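Local coordinates for dihydroorotase (Saccharomyces cerevisiae S288C, PDB 6L0J), which catalyses the zinc-dependent interconversion of N-carbamoyl-L-aspartate and (S)-dihydroorotate, the third step of de novo pyrimidine biosynthesis, at residues L76-T81 with F117-P122; V133-G138 with I177-T182; N173-L178 with D202-A207; I284-Q289 with P348-D353. One frame throughout, in Å; residues are numbered along the deposited sequence.

How the interactions relate
Interactions 2 and 3 form one unit, while the other two lie out in the surrounding fold. The centres of interactions 2 and 3 are about 10 Å apart and they share Ile177 and Leu178: strand 175-178 pairs with 133-136 in interaction 2 and with 205-209 in interaction 3, so together they span three neighbouring strands of the parallel sheet. Interaction 2 also runs on to a zinc ion and the bound malate. Interaction 1 lies earlier in the chain, its centre about 17 Å from that of interaction 2, and helix 121-129 leads from it straight into strand 133-136. Interaction 4 is across the molecule, about 38 Å from interaction 1 between centres; the side chain of Phe349 is about 13 Å from the bound LMR (malate).

Interaction 1: L76-T81 with F117-P122; sequences LSKDLT and FSAFYP
Phe120 keeps CG opposite its carbonyl carbon (chi1 -64°), while Leu76 swings CG opposite its own backbone N (chi1 -176°), and the two side chains meet. The contact joins a type I turn, Ser77 to Leu80, to the start of helix 121-129, where Phe120 holds the N-cap position; it lies on the outer part of the amidohydrolase barrel. Leu76 leans over one face of the Phe120 ring: CG stands 4.0 Å above the ring plane, shifted toward the rim, and CD1 reaches Phe120 CD1 at 3.7 Å. The turn backbone takes the edge of the same ring, with Ser77 C 3.6 Å from Phe120 CE1 and the N of Lys78 close to the ring plane. The Lys78 side chain crosses that of Phe120 at about a right angle, and the bend at the end of its chain (chi4 -40°) brings NZ within 3.9 Å of Phe120 CZ and next to the methyl of Ala119. Leu76 also packs on Ile123 and Phe124 of helix 121-129. The turn that offers this surface is braced from within as an ST turn: Asp79 N donates to Ser77 OG at 3.0 Å.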
loop_
_atom_site.group_PDB
_atom_site.type_symbol
_atom_site.label_atom_id
_atom_site.label_comp_id
_atom_site.label_asym_id
_atom_site.label_seq_id
_atom_site.Cartn_x
_atom_site.Cartn_y
_atom_site.Cartn_z
ATOM N N LEU A 76 3.263 21.168 17.478
ATOM C CA LEU A 76 2.003 21.677 18.021
ATOM C C LEU A 76 1.462 20.697 19.049
ATOM O O LEU A 76 1.145 19.550 18.719
ATOM C CB LEU A 76 0.966 21.889 16.914
ATOM C CG LEU A 76 -0.345 22.502 17.409
ATOM C CD1 LEU A 76 -0.087 23.864 18.077
ATOM C CD2 LEU A 76 -1.373 22.622 16.267
ATOM N N SER A 77 1.338 21.151 20.293
ATOM C CA SER A 77 0.940 20.261 21.364
ATOM C C SER A 77 0.249 21.070 22.446
ATOM O O SER A 77 0.403 22.294 22.528
ATOM C CB SER A 77 2.160 19.525 21.940
ATOM O OG SER A 77 1.954 19.229 23.294
ATOM N N LYS A 78 -0.503 20.369 23.296
ATOM C CA LYS A 78 -1.192 21.056 24.386
ATOM C C LYS A 78 -0.221 21.661 25.393
ATOM O O LYS A 78 -0.615 22.549 26.151
ATOM C CB LYS A 78 -2.162 20.095 25.088
ATOM C CG LYS A 78 -3.495 19.959 24.355
ATOM C CD LYS A 78 -4.576 19.287 25.195
ATOM C CE LYS A 78 -5.817 19.044 24.347
ATOM N NZ LYS A 78 -6.047 20.221 23.457
ATOM N N ASP A 79 1.039 21.216 25.408
ATOM C CA ASP A 79 2.033 21.824 26.287
ATOM C C ASP A 79 2.425 23.229 25.853
ATOM O O ASP A 79 2.932 23.992 26.677
ATOM C CB ASP A 79 3.287 20.952 26.358
ATOM C CG ASP A 79 3.033 19.620 27.056
ATOM O OD1 ASP A 79 1.883 19.364 27.476
ATOM O OD2 ASP A 79 3.984 18.828 27.194
ATOM N N LEU A 80 2.211 23.592 24.591
ATOM C CA LEU A 80 2.530 24.942 24.148
ATOM C C LEU A 80 1.530 25.940 24.719
ATOM O O LEU A 80 0.347 25.637 24.888
ATOM C CB LEU A 80 2.513 25.022 22.628
ATOM C CG LEU A 80 3.498 24.173 21.846
ATOM C CD1 LEU A 80 3.383 24.550 20.392
ATOM C CD2 LEU A 80 4.943 24.357 22.350
ATOM N N THR A 81 2.017 27.136 25.018
ATOM C CA THR A 81 1.214 28.247 25.506
ATOM C C THR A 81 1.535 29.483 24.681
ATOM O O THR A 81 2.599 29.565 24.058
ATOM C CB THR A 81 1.485 28.550 26.990
ATOM O OG1 THR A 81 2.819 29.061 27.147
ATOM C CG2 THR A 81 1.299 27.307 27.849
ATOM N N PHE A 117 -9.464 22.047 16.397
ATOM C CA PHE A 117 -8.401 23.032 16.228
ATOM C C PHE A 117 -8.626 24.273 17.080
ATOM O O PHE A 117 -7.657 24.956 17.431
ATOM C CB PHE A 117 -8.268 23.438 14.757
ATOM C CG PHE A 117 -7.285 22.604 13.978
ATOM C CD1 PHE A 117 -6.013 22.367 14.467
ATOM C CD2 PHE A 117 -7.640 22.049 12.767
ATOM C CE1 PHE A 117 -5.106 21.580 13.752
ATOM C CE2 PHE A 117 -6.738 21.260 12.050
ATOM C CZ PHE A 117 -5.467 21.041 12.539
ATOM N N SER A 118 -9.884 24.588 17.436
ATOM C CA SER A 118 -10.122 25.837 18.166
ATOM C C SER A 118 -9.437 25.833 19.532
ATOM O O SER A 118 -9.068 26.895 20.033
ATOM C CB SER A 118 -11.624 26.118 18.308
ATOM O OG SER A 118 -12.240 25.254 19.247
ATOM N N ALA A 119 -9.209 24.655 20.123
ATOM C CA ALA A 119 -8.414 24.570 21.347
ATOM C C ALA A 119 -7.024 25.179 21.181
ATOM O O ALA A 119 -6.417 25.605 22.170
ATOM C CB ALA A 119 -8.283 23.115 21.796
ATOM N N PHE A 120 -6.521 25.268 19.954
ATOM C CA PHE A 120 -5.213 25.841 19.695
ATOM C C PHE A 120 -5.276 27.249 19.127
ATOM O O PHE A 120 -4.240 27.789 18.744
ATOM C CB PHE A 120 -4.425 24.914 18.754
ATOM C CG PHE A 120 -4.127 23.570 19.365
ATOM C CD1 PHE A 120 -3.063 23.419 20.252
ATOM C CD2 PHE A 120 -4.918 22.463 19.076
ATOM C CE1 PHE A 120 -2.782 22.176 20.831
ATOM C CE2 PHE A 120 -4.646 21.214 19.655
ATOM C CZ PHE A 120 -3.575 21.080 20.539
ATOM N N TYR A 121 -6.454 27.870 19.074
ATOM C CA TYR A 121 -6.519 29.228 18.540
ATOM C C TYR A 121 -5.698 30.254 19.330
ATOM O O TYR A 121 -5.142 31.162 18.687
ATOM C CB TYR A 121 -7.993 29.668 18.400
ATOM C CG TYR A 121 -8.645 29.187 17.109
ATOM C CD1 TYR A 121 -8.066 28.152 16.354
ATOM C CD2 TYR A 121 -9.825 29.766 16.632
ATOM C CE1 TYR A 121 -8.654 27.710 15.150
ATOM C CE2 TYR A 121 -10.418 29.338 15.438
ATOM C CZ TYR A 121 -9.826 28.309 14.699
ATOM O OH TYR A 121 -10.401 27.894 13.515
ATOM N N PRO A 122 -5.555 30.190 20.661
ATOM C CA PRO A 122 -4.619 31.133 21.310
ATOM C C PRO A 122 -3.176 31.004 20.806
ATOM O O PRO A 122 -2.452 32.011 20.734
ATOM C CB PRO A 122 -4.736 30.781 22.799
ATOM C CG PRO A 122 -6.075 30.140 22.938
ATOM C CD PRO A 122 -6.292 29.382 21.653
#

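Interaction 2: V133-G138 with I177-T182; sequences VLNLHG and ILEHCT. With ZN (zinc ion), chain F; LMR ((2S)-2-hydroxybutanedioic acid), chain G.
Strand 133-136 lies parallel to the end of strand 175-178, with Asn135 beside Ile177 and Leu136 beside Leu178. Three backbone bonds tie them: Ile177 N to Leu134 O, Leu136 N to Ile177 O (2.9 Å) and Glu179 N to Leu136 O (3.0 Å), the last carrying the pairing past the final bridge. A water extends the link, accepting from Gly138 N and donating to Glu179 O.

Among the side chains, Asn135 ND2 donates to Glu179 OE2 at 3.1 Å, with amide and carboxylate planes turned 42° apart. Both groups have further partners: Asn135 bonds to Tyr39 and Tyr312, and Glu179 OE1 to Thr208 and to ND1 of His14, so the carboxylate may help to orient that histidine. Apolar packing is modest, with Val133 CG1 3.9 Å from Ile177 CG1 and Leu178 CD1 3.8 Å from the CA of Gly138.

The rings meet at the metal. His137 ND1 and His180 NE2 bind the same zinc ion, the latter at 2.1 Å; malate O1A adds a ligand at 2.4 Å, and one more comes from elsewhere in the structure. The two nitrogens are 3.2 Å apart without bonding to each other. The edge of the His180 ring is directed at the face of His137, planes at 81°, in an offset T-shaped pair. His137 extends away from its backbone N (chi1 -179°), and its NE2 is held by Glu139. Histidines following successive parallel strands, with a second zinc close by, are characteristic of the binuclear centre at the C-terminal end of an amidohydrolase TIM barrel.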
loop_
_atom_site.group_PDB
_atom_site.type_symbol
_atom_site.label_atom_id
_atom_site.label_comp_id
_atom_site.label_asym_id
_atom_site.label_seq_id
_atom_site.Cartn_x
_atom_site.Cartn_y
_atom_site.Cartn_z
ATOM N N VAL A 133 5.156 30.655 10.981
ATOM C CA VAL A 133 4.506 29.821 9.972
ATOM C C VAL A 133 3.825 28.638 10.655
ATOM O O VAL A 133 4.416 27.969 11.515
ATOM C CB VAL A 133 5.524 29.367 8.912
ATOM C CG1 VAL A 133 4.943 28.354 7.962
ATOM C CG2 VAL A 133 6.027 30.584 8.136
ATOM N N LEU A 134 2.560 28.407 10.306
ATOM C CA LEU A 134 1.843 27.204 10.726
ATOM C C LEU A 134 2.018 26.141 9.640
ATOM O O LEU A 134 1.492 26.289 8.526
ATOM C CB LEU A 134 0.362 27.513 10.966
ATOM C CG LEU A 134 -0.478 26.286 11.333
ATOM C CD1 LEU A 134 0.099 25.651 12.599
ATOM C CD2 LEU A 134 -1.932 26.671 11.533
ATOM N N ASN A 135 2.763 25.076 9.947
ATOM C CA ASN A 135 2.929 23.970 9.013
ATOM C C ASN A 135 1.944 22.869 9.366
ATOM O O ASN A 135 1.796 22.501 10.539
ATOM C CB ASN A 135 4.359 23.403 9.031
ATOM C CG ASN A 135 5.412 24.484 9.142
ATOM O OD1 ASN A 135 5.759 24.916 10.254
ATOM N ND2 ASN A 135 5.901 24.963 7.999
ATOM N N LEU A 136 1.304 22.317 8.345
ATOM C CA LEU A 136 0.277 21.302 8.521
ATOM C C LEU A 136 0.679 20.015 7.809
ATOM O O LEU A 136 0.933 20.030 6.600
ATOM C CB LEU A 136 -1.062 21.802 7.975
ATOM C CG LEU A 136 -1.578 23.118 8.581
ATOM C CD1 LEU A 136 -2.881 23.532 7.901
ATOM C CD2 LEU A 136 -1.826 22.942 10.079
ATOM N N HIS A 137 0.738 18.910 8.557
ATOM C CA HIS A 137 0.617 17.572 7.964
ATOM C C HIS A 137 -0.882 17.352 7.805
ATOM O O HIS A 137 -1.577 16.901 8.720
ATOM C CB HIS A 137 1.283 16.482 8.811
ATOM C CG HIS A 137 1.196 15.101 8.200
ATOM N ND1 HIS A 137 2.304 14.380 7.801
ATOM C CD2 HIS A 137 0.119 14.329 7.894
ATOM C CE1 HIS A 137 1.918 13.231 7.274
ATOM N NE2 HIS A 137 0.597 13.174 7.318
ATOM N N GLY A 138 -1.388 17.704 6.623
ATOM C CA GLY A 138 -2.815 17.772 6.385
ATOM C C GLY A 138 -3.460 16.453 6.018
ATOM O O GLY A 138 -3.780 16.221 4.852
ATOM N N ILE A 177 1.241 26.583 5.644
ATOM C CA ILE A 177 1.767 25.688 4.613
ATOM C C ILE A 177 1.098 24.327 4.738
ATOM O O ILE A 177 1.191 23.669 5.784
ATOM C CB ILE A 177 3.292 25.537 4.705
ATOM C CG1 ILE A 177 3.954 26.895 4.529
ATOM C CG2 ILE A 177 3.776 24.532 3.644
ATOM C CD1 ILE A 177 5.469 26.849 4.367
ATOM N N LEU A 178 0.421 23.903 3.677
ATOM C CA LEU A 178 0.034 22.507 3.536
ATOM C C LEU A 178 1.265 21.738 3.064
ATOM O O LEU A 178 1.686 21.856 1.903
ATOM C CB LEU A 178 -1.118 22.357 2.551
ATOM C CG LEU A 178 -1.664 20.946 2.380
ATOM C CD1 LEU A 178 -2.198 20.400 3.701
ATOM C CD2 LEU A 178 -2.757 20.978 1.288
ATOM N N GLU A 179 1.868 20.993 3.973
ATOM C CA GLU A 179 3.114 20.300 3.677
ATOM C C GLU A 179 2.849 19.153 2.709
ATOM O O GLU A 179 1.757 18.596 2.663
ATOM C CB GLU A 179 3.748 19.742 4.963
ATOM C CG GLU A 179 4.255 20.791 5.946
ATOM C CD GLU A 179 5.342 21.696 5.348
ATOM O OE1 GLU A 179 6.047 21.280 4.406
ATOM O OE2 GLU A 179 5.491 22.838 5.816
ATOM N N HIS A 180 3.895 18.771 1.976
ATOM C CA HIS A 180 3.918 17.604 1.093
ATOM C C HIS A 180 2.558 17.224 0.503
ATOM O O HIS A 180 1.976 16.196 0.875
ATOM C CB HIS A 180 4.567 16.393 1.803
ATOM C CG HIS A 180 4.097 16.119 3.211
ATOM N ND1 HIS A 180 2.778 16.190 3.611
ATOM C CD2 HIS A 180 4.789 15.693 4.301
ATOM C CE1 HIS A 180 2.681 15.845 4.888
ATOM N NE2 HIS A 180 3.889 15.547 5.332
ATOM N N CYS A 181 2.046 18.044 -0.429
ATOM C CA CYS A 181 0.818 17.700 -1.134
ATOM C C CYS A 181 1.004 16.442 -1.965
ATOM O O CYS A 181 2.040 16.238 -2.607
ATOM C CB CYS A 181 0.368 18.849 -2.048
ATOM S SG CYS A 181 -0.180 20.203 -1.064
ATOM N N THR A 182 -0.023 15.600 -1.943
ATOM C CA THR A 182 0.010 14.332 -2.653
ATOM C C THR A 182 -1.189 14.110 -3.563
ATOM O O THR A 182 -1.192 13.122 -4.298
ATOM C CB THR A 182 0.093 13.158 -1.660
ATOM O OG1 THR A 182 -1.088 13.133 -0.838
ATOM C CG2 THR A 182 1.352 13.275 -0.782
HETATM ZN ZN ZN F . 4.220 14.908 7.298
HETATM C C1 LMR G . 6.095 12.639 7.902
HETATM O O1A LMR G . 6.387 13.787 7.448
HETATM O O1B LMR G . 4.892 12.311 7.867
HETATM C C2 LMR G . 7.085 11.626 8.541
HETATM O O2 LMR G . 7.229 10.337 7.925
HETATM C C3 LMR G . 8.478 12.150 8.555
HETATM C C4 LMR G . 9.082 11.239 9.614
HETATM O O4A LMR G . 9.265 9.983 9.433
HETATM O O4B LMR G . 9.337 11.810 10.678
HETATM O O HOH W 1 0.081 17.426 4.402
#

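Interaction 3: N173-L178 with D202-A207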
loop_
_atom_site.group_PDB
_atom_site.type_symbol
_atom_site.label_atom_id
_atom_site.label_comp_id
_atom_site.label_asym_id
_atom_site.label_seq_id
_atom_site.Cartn_x
_atom_site.Cartn_y
_atom_site.Cartn_z
ATOM N N ASN A 173 -4.255 36.504 8.191
ATOM C CA ASN A 173 -2.904 37.046 8.116
ATOM C C ASN A 173 -1.839 36.057 8.572
ATOM O O ASN A 173 -0.654 36.412 8.609
ATOM C CB ASN A 173 -2.798 38.332 8.944
ATOM C CG ASN A 173 -3.673 39.449 8.388
ATOM O OD1 ASN A 173 -3.962 39.494 7.184
ATOM N ND2 ASN A 173 -4.108 40.348 9.263
ATOM N N LEU A 174 -2.227 34.840 8.925
ATOM C CA LEU A 174 -1.290 33.823 9.382
ATOM C C LEU A 174 -0.728 33.065 8.181
ATOM O O LEU A 174 -1.486 32.633 7.306
ATOM C CB LEU A 174 -1.996 32.861 10.337
ATOM C CG LEU A 174 -1.243 31.650 10.851
ATOM C CD1 LEU A 174 -0.066 32.059 11.756
ATOM C CD2 LEU A 174 -2.239 30.746 11.587
ATOM N N LYS A 175 0.596 32.918 8.121
ATOM C CA LYS A 175 1.184 32.118 7.052
ATOM C C LYS A 175 0.976 30.640 7.355
ATOM O O LYS A 175 1.302 30.175 8.447
ATOM C CB LYS A 175 2.669 32.449 6.880
ATOM C CG LYS A 175 2.884 33.813 6.242
ATOM C CD LYS A 175 4.332 34.064 5.849
ATOM C CE LYS A 175 5.241 34.235 7.074
ATOM N NZ LYS A 175 6.666 34.563 6.679
ATOM N N ILE A 176 0.391 29.909 6.396
ATOM C CA ILE A 176 0.054 28.496 6.547
ATOM C C ILE A 176 0.627 27.728 5.360
ATOM O O ILE A 176 0.495 28.155 4.201
ATOM C CB ILE A 176 -1.473 28.264 6.641
ATOM C CG1 ILE A 176 -2.098 29.046 7.813
ATOM C CG2 ILE A 176 -1.794 26.761 6.767
ATOM C CD1 ILE A 176 -3.604 29.041 7.760
ATOM N N ILE A 177 1.241 26.583 5.644
ATOM C CA ILE A 177 1.767 25.688 4.613
ATOM C C ILE A 177 1.098 24.327 4.738
ATOM O O ILE A 177 1.191 23.669 5.784
ATOM C CB ILE A 177 3.292 25.537 4.705
ATOM C CG1 ILE A 177 3.954 26.895 4.529
ATOM C CG2 ILE A 177 3.776 24.532 3.644
ATOM C CD1 ILE A 177 5.469 26.849 4.367
ATOM N N LEU A 178 0.421 23.903 3.677
ATOM C CA LEU A 178 0.034 22.507 3.536
ATOM C C LEU A 178 1.265 21.738 3.064
ATOM O O LEU A 178 1.686 21.856 1.903
ATOM C CB LEU A 178 -1.118 22.357 2.551
ATOM C CG LEU A 178 -1.664 20.946 2.380
ATOM C CD1 LEU A 178 -2.198 20.400 3.701
ATOM C CD2 LEU A 178 -2.757 20.978 1.288
ATOM N N ASP A 202 2.252 38.266 -1.894
ATOM C CA ASP A 202 0.827 38.117 -1.648
ATOM C C ASP A 202 0.446 36.731 -1.130
ATOM O O ASP A 202 -0.668 36.569 -0.616
ATOM C CB ASP A 202 0.045 38.407 -2.928
ATOM C CG ASP A 202 0.133 39.868 -3.347
ATOM O OD1 ASP A 202 -0.272 40.177 -4.486
ATOM O OD2 ASP A 202 0.606 40.700 -2.535
ATOM N N VAL A 203 1.330 35.732 -1.238
ATOM C CA VAL A 203 0.958 34.381 -0.819
ATOM C C VAL A 203 0.909 34.318 0.700
ATOM O O VAL A 203 1.890 34.643 1.382
ATOM C CB VAL A 203 1.948 33.338 -1.363
ATOM C CG1 VAL A 203 1.579 31.945 -0.822
ATOM C CG2 VAL A 203 1.987 33.349 -2.896
ATOM N N LYS A 204 -0.222 33.872 1.239
ATOM C CA LYS A 204 -0.321 33.542 2.653
ATOM C C LYS A 204 -0.420 32.050 2.917
ATOM O O LYS A 204 0.024 31.594 3.970
ATOM C CB LYS A 204 -1.538 34.229 3.286
ATOM C CG LYS A 204 -1.376 35.731 3.508
ATOM C CD LYS A 204 -0.498 35.993 4.701
ATOM C CE LYS A 204 -0.325 37.488 4.967
ATOM N NZ LYS A 204 0.624 37.677 6.103
ATOM N N VAL A 205 -1.015 31.293 1.996
ATOM C CA VAL A 205 -1.159 29.844 2.104
ATOM C C VAL A 205 -0.382 29.221 0.957
ATOM O O VAL A 205 -0.665 29.492 -0.220
ATOM C CB VAL A 205 -2.633 29.402 2.061
ATOM C CG1 VAL A 205 -2.759 27.837 2.110
ATOM C CG2 VAL A 205 -3.435 30.072 3.174
ATOM N N ALA A 206 0.605 28.408 1.292
ATOM C CA ALA A 206 1.440 27.763 0.296
ATOM C C ALA A 206 1.442 26.259 0.545
ATOM O O ALA A 206 0.824 25.747 1.486
ATOM C CB ALA A 206 2.864 28.320 0.327
ATOM N N ALA A 207 2.133 25.546 -0.324
ATOM C CA ALA A 207 2.253 24.107 -0.200
ATOM C C ALA A 207 3.662 23.713 -0.593
ATOM O O ALA A 207 4.226 24.281 -1.534
ATOM C CB ALA A 207 1.230 23.378 -1.073
#
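Lys204 reaches over the flat peptide group of Asn173: its NZ donates to Asn173 O at 3.1 Å; the C=O...N angle of 119° is unremarkable, but the donor stands 44° out of the carbonyl plane, not on a lone pair. The other flat groups are peptides linked N-H to C=O where two parallel strands pair. Ile176 straddles its partner, taking Lys204 O with its N at 3.0 Å and giving its O to Ala206 N at 2.9 Å; Leu178 N then bonds to Ala206 O. Between these bonds, CA-H...O contacts fill in, such as Val205 CA to Ile176 O at 3.2 Å.

Ile176 and Val205 share one side of the sheet with Leu178 and Ala207, and helix 156-170 packs against it. Ile177 and Ala206 point to the other side, toward Phe311 of helix 300-312. Opposing side chains touch lightly, with Leu178 CB 4.4 Å from Ala207 CB. This is the pairing of a beta-alpha-beta unit, strands 175-178 and 205-209 joined through helix 184-193 within the barrel.

A sharp bend at chi2 (-76°) turns the Lys204 chain so that its end reaches the carbonyl of Asn173. Lys204 NZ lies 6.8 Å from Lys175 NZ, which bonds to Phe311 O and forms a salt bridge with Glu313, probably balancing its charge. The pairing rests on neutral backbone bonds, and Lys204 adds one charge-assisted bond to a main-chain carbonyl at its edge.

Interaction 4: I284-Q289 with P348-D353; sequences IPYIAQ and PFKAGD
Two overlapping type II turns, Pro348 to Ala351 and Lys350 to Asp353, present a carbonyl and a ring to Tyr286 on helix 283-293. Tyr286 OH donates to Phe349 O at a short 2.5 Å, coming in at 129° to the C=O and tilted modestly from the carbonyl plane. The same phenol ring receives Phe349 over its face: Phe349 CD2 sits 3.5 Å above the plane, over the ring centre, in an edge-to-face pair whose planes make 59°. Phe349 carries its ring directly away from its own backbone N (chi1 180°), which lays it over Tyr286; the backbone O of the same residue is the acceptor. In the fold, the turns lead into strand 354-362 of the antiparallel sheet beside the barrel, and Pro285 and Ala288 of the helix pack on that strand. Lys350 covers the other partner: its CG lies 3.7 Å above the Phe349 ring, over the centre, while its CB comes within 4.2 Å of Tyr286 CE2. Beyond CG the chain folds back through two bends, and Lys350 NZ closes a salt bridge with Asp353 OD2 at 2.6 Å, meeting the carboxylate on its anti side and somewhat out of its plane.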
loop_
_atom_site.group_PDB
_atom_site.type_symbol
_atom_site.label_atom_id
_atom_site.label_comp_id
_atom_site.label_asym_id
_atom_site.label_seq_id
_atom_site.Cartn_x
_atom_site.Cartn_y
_atom_site.Cartn_z
ATOM N N ILE A 284 18.529 18.053 -4.597
ATOM C CA ILE A 284 18.465 18.943 -5.751
ATOM C C ILE A 284 18.572 18.141 -7.051
ATOM O O ILE A 284 17.794 18.388 -7.984
ATOM C CB ILE A 284 19.549 20.033 -5.657
ATOM C CG1 ILE A 284 19.371 20.854 -4.375
ATOM C CG2 ILE A 284 19.527 20.913 -6.885
ATOM C CD1 ILE A 284 17.975 21.302 -4.123
ATOM N N PRO A 285 19.489 17.171 -7.178
ATOM C CA PRO A 285 19.508 16.381 -8.425
ATOM C C PRO A 285 18.212 15.630 -8.722
ATOM O O PRO A 285 17.837 15.524 -9.897
ATOM C CB PRO A 285 20.686 15.429 -8.204
ATOM C CG PRO A 285 21.632 16.246 -7.378
ATOM C CD PRO A 285 20.715 16.950 -6.392
ATOM N N TYR A 286 17.517 15.094 -7.708
ATOM C CA TYR A 286 16.225 14.458 -7.972
ATOM C C TYR A 286 15.270 15.435 -8.653
ATOM O O TYR A 286 14.531 15.070 -9.577
ATOM C CB TYR A 286 15.578 13.976 -6.671
ATOM C CG TYR A 286 16.214 12.824 -5.929
ATOM C CD1 TYR A 286 16.520 12.953 -4.571
ATOM C CD2 TYR A 286 16.439 11.593 -6.546
ATOM C CE1 TYR A 286 17.068 11.923 -3.861
ATOM C CE2 TYR A 286 16.982 10.541 -5.834
ATOM C CZ TYR A 286 17.300 10.721 -4.495
ATOM O OH TYR A 286 17.833 9.710 -3.756
ATOM N N ILE A 287 15.254 16.677 -8.183
ATOM C CA ILE A 287 14.307 17.662 -8.692
ATOM C C ILE A 287 14.705 18.093 -10.096
ATOM O O ILE A 287 13.851 18.272 -10.986
ATOM C CB ILE A 287 14.242 18.854 -7.724
ATOM C CG1 ILE A 287 13.803 18.380 -6.330
ATOM C CG2 ILE A 287 13.325 19.955 -8.286
ATOM C CD1 ILE A 287 12.391 17.832 -6.274
ATOM N N ALA A 288 16.014 18.268 -10.313
ATOM C CA ALA A 288 16.513 18.627 -11.632
ATOM C C ALA A 288 16.007 17.648 -12.672
ATOM O O ALA A 288 15.612 18.053 -13.773
ATOM C CB ALA A 288 18.047 18.681 -11.625
ATOM N N GLN A 289 15.945 16.356 -12.321
ATOM C CA GLN A 289 15.478 15.379 -13.298
ATOM C C GLN A 289 14.033 15.645 -13.696
ATOM O O GLN A 289 13.683 15.546 -14.882
ATOM C CB GLN A 289 15.621 13.948 -12.779
ATOM C CG GLN A 289 15.122 12.931 -13.823
ATOM C CD GLN A 289 15.268 11.484 -13.405
ATOM O OE1 GLN A 289 14.400 10.654 -13.695
ATOM N NE2 GLN A 289 16.371 11.164 -12.735
ATOM N N PRO A 348 18.521 4.914 0.136
ATOM C CA PRO A 348 18.120 6.206 -0.415
ATOM C C PRO A 348 17.065 6.048 -1.499
ATOM O O PRO A 348 16.922 4.998 -2.136
ATOM C CB PRO A 348 19.426 6.756 -0.997
ATOM C CG PRO A 348 20.107 5.500 -1.498
ATOM C CD PRO A 348 19.753 4.408 -0.497
ATOM N N PHE A 349 16.306 7.131 -1.682
ATOM C CA PHE A 349 15.304 7.199 -2.732
ATOM C C PHE A 349 15.935 6.888 -4.083
ATOM O O PHE A 349 16.970 7.460 -4.437
ATOM C CB PHE A 349 14.683 8.600 -2.751
ATOM C CG PHE A 349 13.637 8.778 -3.809
ATOM C CD1 PHE A 349 12.615 7.852 -3.947
ATOM C CD2 PHE A 349 13.670 9.877 -4.656
ATOM C CE1 PHE A 349 11.643 8.008 -4.929
ATOM C CE2 PHE A 349 12.704 10.042 -5.626
ATOM C CZ PHE A 349 11.687 9.106 -5.765
ATOM N N LYS A 350 15.313 5.969 -4.828
ATOM C CA LYS A 350 15.774 5.601 -6.173
ATOM C C LYS A 350 17.175 4.985 -6.151
ATOM O O LYS A 350 17.976 5.194 -7.068
ATOM C CB LYS A 350 15.733 6.796 -7.129
ATOM C CG LYS A 350 14.327 7.130 -7.651
ATOM C CD LYS A 350 14.314 8.438 -8.444
ATOM C CE LYS A 350 15.243 8.397 -9.655
ATOM N NZ LYS A 350 14.865 7.315 -10.610
ATOM N N ALA A 351 17.451 4.193 -5.115
ATOM C CA ALA A 351 18.710 3.463 -4.994
ATOM C C ALA A 351 19.064 2.719 -6.286
ATOM O O ALA A 351 18.248 1.969 -6.835
ATOM C CB ALA A 351 18.608 2.479 -3.825
ATOM N N GLY A 352 20.292 2.932 -6.770
ATOM C CA GLY A 352 20.791 2.255 -7.955
ATOM C C GLY A 352 20.494 2.933 -9.282
ATOM O O GLY A 352 20.996 2.475 -10.316
ATOM N N ASP A 353 19.721 4.020 -9.292
ATOM C CA ASP A 353 19.374 4.701 -10.527
ATOM C C ASP A 353 20.448 5.715 -10.883
ATOM O O ASP A 353 21.131 6.253 -10.011
ATOM C CB ASP A 353 18.023 5.419 -10.400
ATOM C CG ASP A 353 16.844 4.459 -10.325
ATOM O OD1 ASP A 353 17.032 3.242 -10.554
ATOM O OD2 ASP A 353 15.717 4.919 -10.017
#